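Local atomic coordinates of 4-oxalocrotonate decarboxylase NahK (Pseudomonas putida, PDB entry 5D2G), a protein that catalyses the decarboxylation of (3E)-2-oxohex-3-enedioate to 2-oxopent-4-enoate with release of carbon dioxide, in the breakdown of aromatic hydrocarbons. Residues H124-A129 with T257-V262. The protein carries 1 engineered substitution. Sequence-based numbering, arbitrary orientation.
Sequences HPKIEA and TAAVPV. With MG (magnesium ion), chain B.
The hydroxyl oxygen OG1 of T257 works in two directions: it accepts an almost straight bond from the backbone N of A129 (3.1 Å, 174° at the hydrogen) and gives its own hydrogen to the carbonyl O of A258. Its rotamer, with OG1 between the backbone N and the carbonyl carbon (chi1 62°), is what turns the hydroxyl to the A129 amide while bringing CG2 to 3.9 Å from CB of A129. Threonine suits this place because one small side chain offers both a hydroxyl and a methyl; a valine here would probably leave the A129 amide without this acceptor and the A258 carbonyl without its donor. Farther along, the strands pair antiparallel: I127 and V260 form a hydrogen-bonded pair, N to O and O to N, and the V262 N bonds to P125 O at 3.2 Å. P261, lacking an N-H, fits the non-hydrogen-bonded site opposite K126, whose extended chain leads its amine away from the pair. In this FAH-type fold, strand 126-135 also pairs with strand 153-163, which supplies the metal ligand E161. E128, on the strand face away from I127, binds magnesium through OE2 at 2.0 Å alongside E130 and E161. Its other oxygen, OE1, accepts a bond from a water that also donates to T257 O, a link likely to steady the carboxylate's rotation. On the buried face, CG1 and CG2 of I127 both lie 3.8 Å from V262 CG1, the two branched side chains crossing at about a right angle, and M208 and I268 of the five-stranded sheet pack against I127.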
loop_
_atom_site.group_PDB
_atom_site.type_symbol
_atom_site.label_atom_id
_atom_site.label_comp_id
_atom_site.label_asym_id
_atom_site.label_seq_id
_atom_site.Cartn_x
_atom_site.Cartn_y
_atom_site.Cartn_z
ATOM N N HIS A 124 14.386 -1.284 5.961
ATOM C CA HIS A 124 13.878 -1.644 7.266
ATOM C C HIS A 124 12.437 -2.079 7.107
ATOM O O HIS A 124 11.508 -1.351 7.480
ATOM C CB HIS A 124 14.010 -0.493 8.266
ATOM C CG HIS A 124 14.087 0.872 7.643
ATOM N ND1 HIS A 124 14.976 1.837 8.082
ATOM C CD2 HIS A 124 13.385 1.445 6.634
ATOM C CE1 HIS A 124 14.820 2.939 7.366
ATOM N NE2 HIS A 124 13.855 2.730 6.487
ATOM N N PRO A 125 12.248 -3.278 6.537
ATOM C CA PRO A 125 10.900 -3.694 6.131
ATOM C C PRO A 125 10.001 -4.072 7.309
ATOM O O PRO A 125 10.460 -4.498 8.380
ATOM C CB PRO A 125 11.159 -4.922 5.258
ATOM C CG PRO A 125 12.467 -5.513 5.834
ATOM C CD PRO A 125 13.273 -4.312 6.280
ATOM N N LYS A 126 8.706 -3.888 7.088
ATOM C CA LYS A 126 7.679 -4.294 8.021
ATOM C C LYS A 126 6.598 -4.937 7.190
ATOM O O LYS A 126 6.464 -4.643 5.996
ATOM C CB LYS A 126 7.087 -3.071 8.724
ATOM C CG LYS A 126 8.092 -2.299 9.564
ATOM C CD LYS A 126 7.404 -1.166 10.331
ATOM C CE LYS A 126 8.399 -0.395 11.188
ATOM N NZ LYS A 126 7.720 0.555 12.114
ATOM N N ILE A 127 5.816 -5.810 7.807
ATOM C CA ILE A 127 4.720 -6.434 7.081
ATOM C C ILE A 127 3.409 -6.022 7.731
ATOM O O ILE A 127 3.372 -5.667 8.912
ATOM C CB ILE A 127 4.849 -7.972 7.056
ATOM C CG1 ILE A 127 4.943 -8.535 8.470
ATOM C CG2 ILE A 127 6.095 -8.390 6.268
ATOM C CD1 ILE A 127 4.558 -10.000 8.539
ATOM N N GLU A 128 2.338 -6.053 6.951
ATOM C CA GLU A 128 1.023 -5.768 7.477
ATOM C C GLU A 128 0.057 -6.662 6.701
ATOM O O GLU A 128 0.231 -6.863 5.490
ATOM C CB GLU A 128 0.686 -4.278 7.303
ATOM C CG GLU A 128 0.843 -3.760 5.896
ATOM C CD GLU A 128 0.628 -2.242 5.766
ATOM O OE1 GLU A 128 0.296 -1.558 6.767
ATOM O OE2 GLU A 128 0.800 -1.741 4.639
ATOM N N ALA A 129 -0.923 -7.232 7.400
ATOM C CA ALA A 129 -1.911 -8.102 6.761
ATOM C C ALA A 129 -3.001 -7.256 6.120
ATOM O O ALA A 129 -3.510 -6.316 6.738
ATOM C CB ALA A 129 -2.513 -9.021 7.760
ATOM N N THR A 257 -3.828 -5.201 10.302
ATOM C CA THR A 257 -3.023 -5.284 11.511
ATOM C C THR A 257 -2.042 -4.128 11.508
ATOM O O THR A 257 -1.810 -3.506 10.472
ATOM C CB THR A 257 -2.187 -6.572 11.537
ATOM O OG1 THR A 257 -1.274 -6.563 10.423
ATOM C CG2 THR A 257 -3.089 -7.804 11.451
ATOM N N ALA A 258 -1.452 -3.858 12.666
ATOM C CA ALA A 258 -0.312 -2.953 12.739
ATOM C C ALA A 258 0.809 -3.546 11.898
ATOM O O ALA A 258 0.788 -4.736 11.570
ATOM C CB ALA A 258 0.148 -2.790 14.181
ATOM N N ALA A 259 1.785 -2.720 11.540
ATOM C CA ALA A 259 2.910 -3.188 10.749
ATOM C C ALA A 259 3.949 -3.788 11.688
ATOM O O ALA A 259 4.217 -3.238 12.746
ATOM C CB ALA A 259 3.492 -2.038 9.936
ATOM N N VAL A 260 4.527 -4.919 11.303
ATOM C CA VAL A 260 5.456 -5.643 12.171
ATOM C C VAL A 260 6.797 -5.783 11.476
ATOM O O VAL A 260 6.843 -6.252 10.340
ATOM C CB VAL A 260 4.928 -7.054 12.466
ATOM C CG1 VAL A 260 5.988 -7.883 13.181
ATOM C CG2 VAL A 260 3.645 -6.976 13.288
ATOM N N PRO A 261 7.889 -5.394 12.155
ATOM C CA PRO A 261 9.220 -5.533 11.545
ATOM C C PRO A 261 9.542 -6.987 11.215
ATOM O O PRO A 261 9.109 -7.903 11.928
ATOM C CB PRO A 261 10.184 -5.042 12.650
ATOM C CG PRO A 261 9.360 -4.244 13.593
ATOM C CD PRO A 261 7.951 -4.824 13.516
ATOM N N VAL A 262 10.294 -7.191 10.139
ATOM C CA VAL A 262 10.768 -8.520 9.786
ATOM C C VAL A 262 12.247 -8.411 9.475
ATOM O O VAL A 262 12.729 -7.348 9.078
ATOM C CB VAL A 262 10.008 -9.113 8.587
ATOM C CG1 VAL A 262 8.587 -9.488 8.988
ATOM C CG2 VAL A 262 9.988 -8.120 7.430
HETATM MG MG MG B . -0.316 -1.522 3.045
HETATM O O HOH W 1 -0.698 -1.396 9.296
HETATM O O HOH W 2 -1.633 -1.115 1.556
HETATM O O HOH W 3 0.073 0.354 3.131
HETATM O O HOH W 4 -1.569 -0.555 4.477
#